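Local coordinates for uncharacterized protein VPA0106 (Vibrio parahaemolyticus, PDB 3U07) that is of unknown function but combines DUF1254 and DUF1214 family regions and, made with a signal sequence, is probably exported from the cytoplasm, at residues Tyr38-Ala43 against Glu217-Val222; Lys45-Thr50 against Arg205-Pro210; Val336-Ala341 against Asp380-Ile385; Thr384-Ala389 against Pro398-Val403. The protein carries 2 engineered substitutions. All coordinates share one frame; numbering follows the deposited sequence.

The four contacts form two touching pairs on opposite sides of the chain's centre, with centres about 44 to 47 Å apart between the pairs. Interactions 1 and 2, centres about 10 Å apart, both lean on helix 26-52; one packs helix 215-224 against it, the other the loop just before that helix, so interaction 2 is nested inside the loop that interaction 1 closes. Further along the chain come interactions 3 and 4, centres about 12 Å apart and sharing T384 and I385. They flank strand 382-388 in one mixed sheet, within the DUF1214 range. The first pair thus ties the N-terminal helix to mid-chain segments, while the second builds a sheet from C-terminal ones.

Interaction 1 of 4, residues Tyr38-Ala43 against Glu217-Val222; sequences YSIDEA and ERVNFV
The guanidinium of R218 meets the carboxylate of D41 edge to edge: the two planes are nearly coplanar, 23° apart, and D41 CG lies in the guanidinium plane, at the edge that carries NE and NH2. The salt bridge joins two helices packed almost at right angles. The axes of 38-43 (helix 26-52) and 217-222 (helix 215-224) stand at 88° and approach to 8.9 Å.

R218 grips D41 side-on with two nitrogens. NE gives its N-H to OD1, modelled at 2.5 Å, a length probably somewhat too short, using the syn lone pair of that oxygen, and NH2 reaches OD2 at 2.9 Å, also from the syn side but somewhat out of the carboxylate plane. Two bonds to two oxygens fix the rotation of both flat groups. The arginine chain turns at chi3 (-60°), which brings the NE edge round to the acid, while NH1 bonds S213 OG. K45 NZ, salt-bridged to E42, adds only a long, weak ion pair to D41 OD2. The two N-H bonds from R218, with K45 nearby, probably keep D41 ionised although it is buried.

Beside it the interface is apolar. D41 CB rests on V219 CG2, 3.9 Å away, and I40 CD1 looks across at V219 CG1. I40 and V222 pass one another pointing opposite ways: with I40 CG2 anti to its own backbone nitrogen, that methyl branch comes within 3.6 Å of V222 CG1.

Interaction 2 of 4, residues Lys45-Thr50 against Arg205-Pro210; sequences KFFYHT and RTYPDP
K45 and P210 bring the two backbones nearest, CA to CA 6.4 Å, where helix 26-52, widening into a pi-type turn at 48-50, is met by the irregular chain of 205-210. Y48 and P210 make the largest contributions. Y48 CG stands anti to the backbone N (chi1 -167°), sending the ring out over the loop, and P210 CD sits over the centre of one face as a CH-pi contact, 3.3 Å from the centroid and 8° off the normal. At the ring edge Y207 CB lies 3.8 Å from Y48 CE1, and P208 O approaches the same carbon obliquely at 3.4 Å; that carbonyl accepts a hydrogen bond from Y44 OH.

F47 turns the edge of its ring to Y207, with CE2 3.7 Å from Y207 CE1. The two planes stand at 59° and neither stack nor form a T. H49 NE2 comes obliquely to P210 CG, 3.9 Å away.

The polar link is a water lying in the plane of the Y48 ring: it is 2.5 Å from Y48 OH and donates to Y207 O. No protein atom hydrogen-bonds directly across the segments. Between 45-50 and 205-210 the grip is therefore proline and aromatic packing plus one water bridge; the same helix adds a direct bond from Y44 OH to P208 O.

Interaction 3 of 4, residues Val336-Ala341 against Asp380-Ile385; sequences VMRFKA and DGYYTI
M337 pairs with I385 and F339 with Y383 in an antiparallel ladder, strands 334-340 and 382-388 being neighbours in a mixed beta sheet. Each pair exchanges two backbone hydrogen bonds, among them M337 N to I385 O at 2.8 Å and the nearly straight Y383 N to F339 O at 2.7 Å. Between them R338 and T384 form a non-hydrogen-bonded pair.

M337, F339, Y383 and I385 share one face. The M337 and I385 side chains lie side by side, CE of the selenomethionine touching I385 CG2 at 3.7 Å. F339 CG is wedged between its own N and carbonyl carbon (chi1 53°), an orientation that lays the ring across the neighbouring strand with Y383 CB over one face and I385 CD1 at the edge. W348 packs edge-to-face with both F339 and Y383.

Near the end of the pairing, the ring of Y382 is sandwiched between R338 and K340. The guanidinium of R338 lies flat on one face, planes 22° apart and CZ 4.0 Å from the centroid, a stacked cation-pi contact; K340 CG covers the opposite face as a CH-pi contact, 3.9 Å from the centroid. T384 OG1 lies in the guanidinium plane at its edge.

One second-shell residue positions both partners of the stack: D378 forms a salt bridge with R338 NH1 through OD2 and accepts the N-H of Y382 through OD1. Where the strands part, a water accepts from A341 N at 2.9 Å and donates to G381 O at 2.6 Å.

Interaction 4 of 4, residues Thr384-Ala389 against Pro398-Val403; sequences TIYMSA and PNFLPV
F400 lays its ring along the backbone of Y386 and S388. From CB, with CG anti to the backbone N (chi1 -179°), the side chain runs beside strand 382-388. CG passes Y386 O, and CD1 comes within 3.5 Å of that oxygen while also lying 4.1 Å from Y386 CD1. CE1 next reaches S388 CB, 3.9 Å away, and CZ, the far end of the ring, stops 3.5 Å from S388 O. Both carbonyl oxygens approach the ring obliquely. The Y386 ring crosses that of F400 at a slant, its hydroxyl bonded to D334, which also takes S388 OG.

The backbones run parallel here: 400-402 is a weakly bonded outermost strand of the mixed sheet, following 382-388 after a short connection without helix or strand. Y386 bonds it through both backbone atoms, to the residues before and after F400, its N donating to N399 O at 3.1 Å and its O accepting from L401 N at 2.9 Å with an N-H...O angle of 175°. Further on, V403 N binds S388 O from well above the carbonyl plane.

On the face away from F400, L401 CB nests between I385 CG2, at 3.7 Å, and M387 CG. M387 CB lies against V403 CG2, while the rest of the selenomethionine chain leads away from 400-402. In strand 347-354, V350 and I352 touch L401, and I352 touches V403.

Interaction 1 of 4, residues Tyr38-Ala43 against Glu217-Val222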
# COMPACT_ATOMS: atom_id res chain seq x y z
N TYR A 38 -11.37 13.37 -2.78
CA TYR A 38 -11.60 11.93 -2.65
C TYR A 38 -10.49 11.15 -1.94
O TYR A 38 -10.76 10.42 -0.98
CB TYR A 38 -11.82 11.31 -4.04
CG TYR A 38 -11.98 9.80 -4.03
CD1 TYR A 38 -13.22 9.22 -3.75
CD2 TYR A 38 -10.90 8.97 -4.29
CE1 TYR A 38 -13.37 7.83 -3.73
CE2 TYR A 38 -11.04 7.58 -4.28
CZ TYR A 38 -12.28 7.02 -4.00
OH TYR A 38 -12.41 5.65 -3.99
N SER A 39 -9.26 11.30 -2.41
CA SER A 39 -8.15 10.58 -1.80
C SER A 39 -8.00 10.89 -0.31
O SER A 39 -7.77 10.00 0.50
CB SER A 39 -6.84 10.89 -2.53
OG SER A 39 -6.91 10.46 -3.88
N ILE A 40 -8.15 12.16 0.05
CA ILE A 40 -8.05 12.57 1.45
C ILE A 40 -9.25 12.03 2.23
O ILE A 40 -9.10 11.48 3.32
CB ILE A 40 -8.01 14.10 1.58
CG1 ILE A 40 -6.74 14.64 0.93
CG2 ILE A 40 -8.06 14.50 3.05
CD1 ILE A 40 -6.77 16.12 0.61
N ASP A 41 -10.44 12.17 1.66
CA ASP A 41 -11.64 11.70 2.33
C ASP A 41 -11.59 10.21 2.62
O ASP A 41 -11.88 9.78 3.74
CB ASP A 41 -12.89 12.04 1.51
CG ASP A 41 -14.17 11.92 2.32
OD1 ASP A 41 -14.16 12.34 3.49
OD2 ASP A 41 -15.19 11.42 1.79
N GLU A 42 -11.22 9.41 1.62
CA GLU A 42 -11.17 7.97 1.82
C GLU A 42 -10.08 7.56 2.81
O GLU A 42 -10.25 6.60 3.56
CB GLU A 42 -11.00 7.26 0.47
CG GLU A 42 -12.16 7.47 -0.50
CD GLU A 42 -13.50 6.98 0.05
OE1 GLU A 42 -13.56 5.82 0.51
OE2 GLU A 42 -14.49 7.74 0.02
N ALA A 43 -8.97 8.28 2.82
CA ALA A 43 -7.90 7.96 3.76
C ALA A 43 -8.43 8.23 5.17
O ALA A 43 -8.22 7.45 6.09
CB ALA A 43 -6.67 8.81 3.49
N GLU A 217 -16.51 18.82 5.24
CA GLU A 217 -16.00 18.95 6.59
C GLU A 217 -14.90 17.95 6.92
O GLU A 217 -13.95 18.30 7.63
CB GLU A 217 -17.13 18.89 7.64
CG GLU A 217 -18.09 17.72 7.57
CD GLU A 217 -19.23 17.88 8.58
OE1 GLU A 217 -20.39 18.07 8.16
OE2 GLU A 217 -18.95 17.82 9.80
N ARG A 218 -14.99 16.74 6.39
CA ARG A 218 -13.95 15.74 6.65
C ARG A 218 -12.64 16.17 5.98
O ARG A 218 -11.59 16.18 6.62
CB ARG A 218 -14.38 14.36 6.15
CG ARG A 218 -15.53 13.73 6.95
CD ARG A 218 -15.78 12.28 6.52
NE ARG A 218 -16.13 12.17 5.10
CZ ARG A 218 -17.37 12.16 4.62
NH1 ARG A 218 -18.41 12.25 5.44
NH2 ARG A 218 -17.57 12.08 3.32
N VAL A 219 -12.71 16.52 4.70
CA VAL A 219 -11.51 16.95 3.98
C VAL A 219 -10.90 18.21 4.60
O VAL A 219 -9.68 18.28 4.78
CB VAL A 219 -11.82 17.19 2.49
CG1 VAL A 219 -10.61 17.84 1.80
CG2 VAL A 219 -12.15 15.87 1.80
N ASN A 220 -11.72 19.21 4.91
CA ASN A 220 -11.20 20.45 5.51
C ASN A 220 -10.58 20.16 6.87
O ASN A 220 -9.61 20.80 7.27
CB ASN A 220 -12.32 21.50 5.65
CG ASN A 220 -12.78 22.03 4.31
OD1 ASN A 220 -12.21 21.72 3.27
ND2 ASN A 220 -13.82 22.85 4.33
N PHE A 221 -11.14 19.19 7.59
CA PHE A 221 -10.62 18.81 8.90
C PHE A 221 -9.21 18.23 8.75
O PHE A 221 -8.28 18.61 9.47
CB PHE A 221 -11.53 17.75 9.53
CG PHE A 221 -10.97 17.15 10.79
CD1 PHE A 221 -11.05 17.83 12.00
CD2 PHE A 221 -10.35 15.90 10.76
CE1 PHE A 221 -10.51 17.28 13.16
CE2 PHE A 221 -9.81 15.34 11.91
CZ PHE A 221 -9.89 16.03 13.12
N VAL A 222 -9.05 17.29 7.82
CA VAL A 222 -7.74 16.68 7.59
C VAL A 222 -6.74 17.70 7.07
O VAL A 222 -5.58 17.71 7.48
CB VAL A 222 -7.84 15.52 6.58
CG1 VAL A 222 -6.45 15.03 6.21
CG2 VAL A 222 -8.65 14.38 7.19

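Interaction 2 of 4, residues Lys45-Thr50 against Arg205-Pro210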
# COMPACT_ATOMS: atom_id res chain seq x y z
N LYS A 45 -11.65 8.26 6.19
CA LYS A 45 -12.65 7.25 6.53
C LYS A 45 -11.96 5.97 6.98
O LYS A 45 -12.38 5.35 7.96
CB LYS A 45 -13.54 6.93 5.32
CG LYS A 45 -14.49 8.05 4.89
CD LYS A 45 -15.33 7.58 3.69
CE LYS A 45 -16.16 8.71 3.10
NZ LYS A 45 -16.83 8.27 1.84
N PHE A 46 -10.91 5.58 6.27
CA PHE A 46 -10.19 4.37 6.63
C PHE A 46 -9.57 4.52 8.02
O PHE A 46 -9.61 3.60 8.82
CB PHE A 46 -9.09 4.07 5.61
CG PHE A 46 -8.33 2.81 5.90
CD1 PHE A 46 -8.72 1.60 5.33
CD2 PHE A 46 -7.24 2.83 6.76
CE1 PHE A 46 -8.03 0.42 5.62
CE2 PHE A 46 -6.54 1.66 7.05
CZ PHE A 46 -6.94 0.45 6.49
N PHE A 47 -8.97 5.68 8.28
CA PHE A 47 -8.36 5.94 9.58
C PHE A 47 -9.43 5.90 10.67
O PHE A 47 -9.22 5.35 11.75
CB PHE A 47 -7.67 7.31 9.59
CG PHE A 47 -7.14 7.72 10.94
CD1 PHE A 47 -5.98 7.14 11.45
CD2 PHE A 47 -7.81 8.66 11.70
CE1 PHE A 47 -5.51 7.49 12.72
CE2 PHE A 47 -7.35 9.02 12.97
CZ PHE A 47 -6.19 8.44 13.48
N TYR A 48 -10.59 6.49 10.38
CA TYR A 48 -11.68 6.54 11.35
C TYR A 48 -12.19 5.15 11.69
O TYR A 48 -12.32 4.79 12.85
CB TYR A 48 -12.84 7.38 10.81
CG TYR A 48 -13.87 7.73 11.86
CD1 TYR A 48 -13.75 8.90 12.61
CD2 TYR A 48 -14.93 6.87 12.15
CE1 TYR A 48 -14.66 9.22 13.62
CE2 TYR A 48 -15.85 7.17 13.16
CZ TYR A 48 -15.71 8.34 13.88
OH TYR A 48 -16.60 8.65 14.88
N HIS A 49 -12.46 4.38 10.65
CA HIS A 49 -12.99 3.04 10.84
C HIS A 49 -12.01 2.06 11.46
O HIS A 49 -12.42 1.02 11.98
CB HIS A 49 -13.55 2.52 9.51
CG HIS A 49 -14.80 3.22 9.08
ND1 HIS A 49 -14.97 3.74 7.82
CD2 HIS A 49 -15.92 3.53 9.77
CE1 HIS A 49 -16.14 4.33 7.74
NE2 HIS A 49 -16.74 4.22 8.91
N THR A 50 -10.72 2.38 11.42
CA THR A 50 -9.73 1.50 12.03
C THR A 50 -9.24 2.05 13.37
O THR A 50 -9.68 1.61 14.43
CB THR A 50 -8.52 1.27 11.11
OG1 THR A 50 -8.01 2.53 10.65
CG2 THR A 50 -8.91 0.41 9.92
N ARG A 205 -7.49 15.10 19.28
CA ARG A 205 -8.40 15.55 18.24
C ARG A 205 -9.86 15.20 18.50
O ARG A 205 -10.16 14.25 19.22
CB ARG A 205 -8.00 14.93 16.90
CG ARG A 205 -6.58 15.24 16.44
CD ARG A 205 -6.13 14.28 15.34
NE ARG A 205 -4.83 14.66 14.79
CZ ARG A 205 -3.66 14.41 15.35
NH1 ARG A 205 -3.58 13.75 16.50
NH2 ARG A 205 -2.55 14.83 14.76
N THR A 206 -10.76 15.97 17.90
CA THR A 206 -12.19 15.70 17.98
C THR A 206 -12.49 15.33 16.52
O THR A 206 -12.49 16.18 15.63
CB THR A 206 -12.99 16.94 18.44
OG1 THR A 206 -12.77 18.02 17.52
CG2 THR A 206 -12.53 17.37 19.81
N TYR A 207 -12.73 14.05 16.29
CA TYR A 207 -12.97 13.52 14.95
C TYR A 207 -14.38 13.56 14.40
O TYR A 207 -15.31 13.08 15.03
CB TYR A 207 -12.50 12.06 14.90
CG TYR A 207 -11.04 11.86 15.23
CD1 TYR A 207 -10.04 12.22 14.33
CD2 TYR A 207 -10.65 11.27 16.44
CE1 TYR A 207 -8.70 12.00 14.61
CE2 TYR A 207 -9.31 11.04 16.74
CZ TYR A 207 -8.34 11.41 15.81
OH TYR A 207 -7.01 11.16 16.06
N PRO A 208 -14.55 14.12 13.19
CA PRO A 208 -15.87 14.20 12.56
C PRO A 208 -16.33 12.78 12.27
O PRO A 208 -15.52 11.96 11.82
CB PRO A 208 -15.61 14.98 11.27
CG PRO A 208 -14.34 15.72 11.54
CD PRO A 208 -13.53 14.73 12.32
N ASP A 209 -17.60 12.48 12.51
CA ASP A 209 -18.13 11.15 12.24
C ASP A 209 -18.46 11.05 10.76
O ASP A 209 -19.25 11.83 10.23
CB ASP A 209 -19.42 10.90 13.05
CG ASP A 209 -19.91 9.46 12.94
OD1 ASP A 209 -19.59 8.79 11.93
OD2 ASP A 209 -20.63 9.00 13.85
N PRO A 210 -17.84 10.10 10.05
CA PRO A 210 -18.11 9.96 8.62
C PRO A 210 -19.57 9.65 8.26
O PRO A 210 -20.03 9.99 7.17
CB PRO A 210 -17.15 8.84 8.19
CG PRO A 210 -16.84 8.11 9.47
CD PRO A 210 -16.72 9.23 10.46
O HOH W 1 -16.51 10.87 16.07

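Interaction 3 of 4, residues Val336-Ala341 against Asp380-Ile385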
# COMPACT_ATOMS: atom_id res chain seq x y z
N VAL A 336 -0.08 -25.73 -16.05
CA VAL A 336 1.35 -25.55 -16.09
C VAL A 336 1.67 -24.12 -16.54
O VAL A 336 1.00 -23.55 -17.40
CB VAL A 336 2.04 -26.58 -17.03
CG1 VAL A 336 1.64 -26.35 -18.47
CG2 VAL A 336 3.56 -26.49 -16.86
N MSE A 337 2.70 -23.56 -15.91
CA MSE A 337 3.15 -22.20 -16.17
C MSE A 337 4.65 -22.28 -16.45
O MSE A 337 5.40 -22.75 -15.60
CB MSE A 337 2.92 -21.38 -14.92
CG MSE A 337 2.40 -19.98 -15.11
SE MSE A 337 2.09 -19.19 -13.37
CE MSE A 337 1.81 -20.76 -12.31
N ARG A 338 5.09 -21.83 -17.61
CA ARG A 338 6.52 -21.87 -17.93
C ARG A 338 6.95 -20.51 -18.46
O ARG A 338 6.40 -20.02 -19.45
CB ARG A 338 6.79 -22.97 -18.95
CG ARG A 338 8.23 -23.08 -19.38
CD ARG A 338 8.38 -24.23 -20.36
NE ARG A 338 9.40 -23.97 -21.38
CZ ARG A 338 10.70 -24.11 -21.19
NH1 ARG A 338 11.17 -24.52 -20.01
NH2 ARG A 338 11.54 -23.84 -22.18
N PHE A 339 7.96 -19.92 -17.83
CA PHE A 339 8.40 -18.58 -18.22
C PHE A 339 9.82 -18.25 -17.77
O PHE A 339 10.35 -18.84 -16.82
CB PHE A 339 7.48 -17.56 -17.56
CG PHE A 339 7.36 -17.75 -16.07
CD1 PHE A 339 6.49 -18.70 -15.55
CD2 PHE A 339 8.17 -17.03 -15.20
CE1 PHE A 339 6.44 -18.96 -14.18
CE2 PHE A 339 8.13 -17.27 -13.82
CZ PHE A 339 7.26 -18.24 -13.32
N LYS A 340 10.42 -17.27 -18.44
CA LYS A 340 11.75 -16.78 -18.10
C LYS A 340 11.60 -15.96 -16.81
O LYS A 340 10.50 -15.49 -16.48
CB LYS A 340 12.29 -15.87 -19.20
CG LYS A 340 12.89 -16.60 -20.40
CD LYS A 340 14.36 -16.20 -20.57
CE LYS A 340 15.24 -17.36 -21.02
NZ LYS A 340 15.32 -17.52 -22.50
N ALA A 341 12.69 -15.78 -16.08
CA ALA A 341 12.63 -14.99 -14.85
C ALA A 341 12.19 -13.56 -15.14
O ALA A 341 12.65 -12.94 -16.10
CB ALA A 341 14.00 -14.99 -14.18
N ASP A 380 17.92 -23.81 -19.42
CA ASP A 380 17.74 -22.66 -20.31
C ASP A 380 17.21 -21.46 -19.54
O ASP A 380 16.82 -20.45 -20.13
CB ASP A 380 16.79 -23.02 -21.45
CG ASP A 380 17.49 -23.81 -22.55
OD1 ASP A 380 16.80 -24.51 -23.32
OD2 ASP A 380 18.73 -23.72 -22.65
N GLY A 381 17.19 -21.58 -18.22
CA GLY A 381 16.74 -20.49 -17.38
C GLY A 381 15.25 -20.23 -17.33
O GLY A 381 14.82 -19.12 -17.00
N TYR A 382 14.44 -21.22 -17.68
CA TYR A 382 12.99 -21.06 -17.62
C TYR A 382 12.52 -21.67 -16.32
O TYR A 382 13.07 -22.67 -15.85
CB TYR A 382 12.29 -21.81 -18.77
CG TYR A 382 12.18 -21.05 -20.07
CD1 TYR A 382 13.23 -21.06 -20.99
CD2 TYR A 382 11.03 -20.32 -20.38
CE1 TYR A 382 13.13 -20.37 -22.20
CE2 TYR A 382 10.93 -19.62 -21.59
CZ TYR A 382 11.98 -19.66 -22.49
OH TYR A 382 11.87 -18.98 -23.69
N TYR A 383 11.52 -21.06 -15.71
CA TYR A 383 10.95 -21.63 -14.50
C TYR A 383 9.69 -22.32 -15.00
O TYR A 383 9.09 -21.90 -15.99
CB TYR A 383 10.58 -20.56 -13.48
CG TYR A 383 11.77 -19.92 -12.80
CD1 TYR A 383 12.46 -18.87 -13.41
CD2 TYR A 383 12.20 -20.36 -11.55
CE1 TYR A 383 13.55 -18.26 -12.78
CE2 TYR A 383 13.29 -19.76 -10.91
CZ TYR A 383 13.96 -18.71 -11.54
OH TYR A 383 15.03 -18.12 -10.93
N THR A 384 9.32 -23.41 -14.34
CA THR A 384 8.14 -24.15 -14.74
C THR A 384 7.36 -24.53 -13.50
O THR A 384 7.84 -25.29 -12.67
CB THR A 384 8.50 -25.44 -15.50
OG1 THR A 384 9.08 -25.11 -16.76
CG2 THR A 384 7.26 -26.29 -15.73
N ILE A 385 6.15 -23.99 -13.37
CA ILE A 385 5.31 -24.31 -12.23
C ILE A 385 4.20 -25.26 -12.67
O ILE A 385 3.47 -24.98 -13.62
CB ILE A 385 4.66 -23.03 -11.64
CG1 ILE A 385 5.74 -22.10 -11.08
CG2 ILE A 385 3.64 -23.42 -10.56
CD1 ILE A 385 5.20 -20.80 -10.51
O HOH W 2 15.40 -16.66 -16.33

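Interaction 4 of 4, residues Thr384-Ala389 against Pro398-Val403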
# COMPACT_ATOMS: atom_id res chain seq x y z
N THR A 384 9.32 -23.41 -14.34
CA THR A 384 8.14 -24.15 -14.74
C THR A 384 7.36 -24.53 -13.50
O THR A 384 7.84 -25.29 -12.67
CB THR A 384 8.50 -25.44 -15.50
OG1 THR A 384 9.08 -25.11 -16.76
CG2 THR A 384 7.26 -26.29 -15.73
N ILE A 385 6.15 -23.99 -13.37
CA ILE A 385 5.31 -24.31 -12.23
C ILE A 385 4.20 -25.26 -12.67
O ILE A 385 3.47 -24.98 -13.62
CB ILE A 385 4.66 -23.03 -11.64
CG1 ILE A 385 5.74 -22.10 -11.08
CG2 ILE A 385 3.64 -23.42 -10.56
CD1 ILE A 385 5.20 -20.80 -10.51
N TYR A 386 4.09 -26.40 -11.99
CA TYR A 386 3.05 -27.37 -12.31
C TYR A 386 2.03 -27.29 -11.19
O TYR A 386 2.39 -27.35 -10.01
CB TYR A 386 3.64 -28.78 -12.43
CG TYR A 386 2.64 -29.81 -12.93
CD1 TYR A 386 1.67 -30.34 -12.08
CD2 TYR A 386 2.64 -30.21 -14.26
CE1 TYR A 386 0.73 -31.26 -12.54
CE2 TYR A 386 1.70 -31.13 -14.74
CZ TYR A 386 0.74 -31.65 -13.87
OH TYR A 386 -0.19 -32.55 -14.34
N MSE A 387 0.75 -27.16 -11.55
CA MSE A 387 -0.33 -27.03 -10.57
C MSE A 387 -1.40 -28.11 -10.65
O MSE A 387 -1.88 -28.44 -11.73
CB MSE A 387 -1.01 -25.66 -10.73
CG MSE A 387 -0.11 -24.46 -10.47
SE MSE A 387 -0.85 -22.82 -11.18
CE MSE A 387 -0.19 -23.05 -12.98
N SER A 388 -1.78 -28.62 -9.49
CA SER A 388 -2.81 -29.65 -9.39
C SER A 388 -3.35 -29.75 -7.97
O SER A 388 -2.75 -29.25 -7.03
CB SER A 388 -2.25 -31.01 -9.81
OG SER A 388 -3.21 -32.03 -9.59
N ALA A 389 -4.52 -30.38 -7.84
CA ALA A 389 -5.14 -30.59 -6.54
C ALA A 389 -4.58 -31.90 -6.01
O ALA A 389 -4.70 -32.22 -4.82
CB ALA A 389 -6.65 -30.67 -6.68
N PRO A 398 9.93 -29.02 -5.70
CA PRO A 398 9.96 -27.57 -5.48
C PRO A 398 9.17 -26.76 -6.50
O PRO A 398 8.74 -25.65 -6.20
CB PRO A 398 11.45 -27.26 -5.53
CG PRO A 398 11.92 -28.17 -6.61
CD PRO A 398 11.23 -29.48 -6.23
N ASN A 399 8.97 -27.32 -7.69
CA ASN A 399 8.23 -26.62 -8.74
C ASN A 399 6.73 -26.92 -8.71
O ASN A 399 5.98 -26.42 -9.55
CB ASN A 399 8.79 -26.96 -10.12
CG ASN A 399 10.22 -26.49 -10.29
OD1 ASN A 399 10.66 -25.54 -9.64
ND2 ASN A 399 10.96 -27.13 -11.19
N PHE A 400 6.30 -27.73 -7.75
CA PHE A 400 4.89 -28.06 -7.65
C PHE A 400 4.13 -27.08 -6.78
O PHE A 400 4.52 -26.82 -5.63
CB PHE A 400 4.68 -29.46 -7.08
CG PHE A 400 3.24 -29.86 -6.98
CD1 PHE A 400 2.55 -30.30 -8.11
CD2 PHE A 400 2.55 -29.72 -5.78
CE1 PHE A 400 1.20 -30.59 -8.04
CE2 PHE A 400 1.20 -30.01 -5.70
CZ PHE A 400 0.51 -30.45 -6.83
N LEU A 401 3.04 -26.54 -7.31
CA LEU A 401 2.23 -25.60 -6.55
C LEU A 401 0.81 -26.14 -6.44
O LEU A 401 0.11 -26.26 -7.45
CB LEU A 401 2.23 -24.22 -7.23
CG LEU A 401 1.39 -23.10 -6.59
CD1 LEU A 401 1.62 -23.04 -5.08
CD2 LEU A 401 1.75 -21.78 -7.25
N PRO A 402 0.38 -26.48 -5.22
CA PRO A 402 -0.96 -27.01 -4.96
C PRO A 402 -2.01 -26.01 -5.41
O PRO A 402 -1.80 -24.80 -5.33
CB PRO A 402 -0.97 -27.21 -3.44
CG PRO A 402 0.46 -27.52 -3.14
CD PRO A 402 1.18 -26.49 -3.98
N VAL A 403 -3.14 -26.52 -5.87
CA VAL A 403 -4.24 -25.68 -6.31
C VAL A 403 -5.49 -26.37 -5.78
O VAL A 403 -5.57 -27.60 -5.78
CB VAL A 403 -4.20 -25.55 -7.86
CG1 VAL A 403 -5.56 -25.81 -8.46
CG2 VAL A 403 -3.69 -24.15 -8.22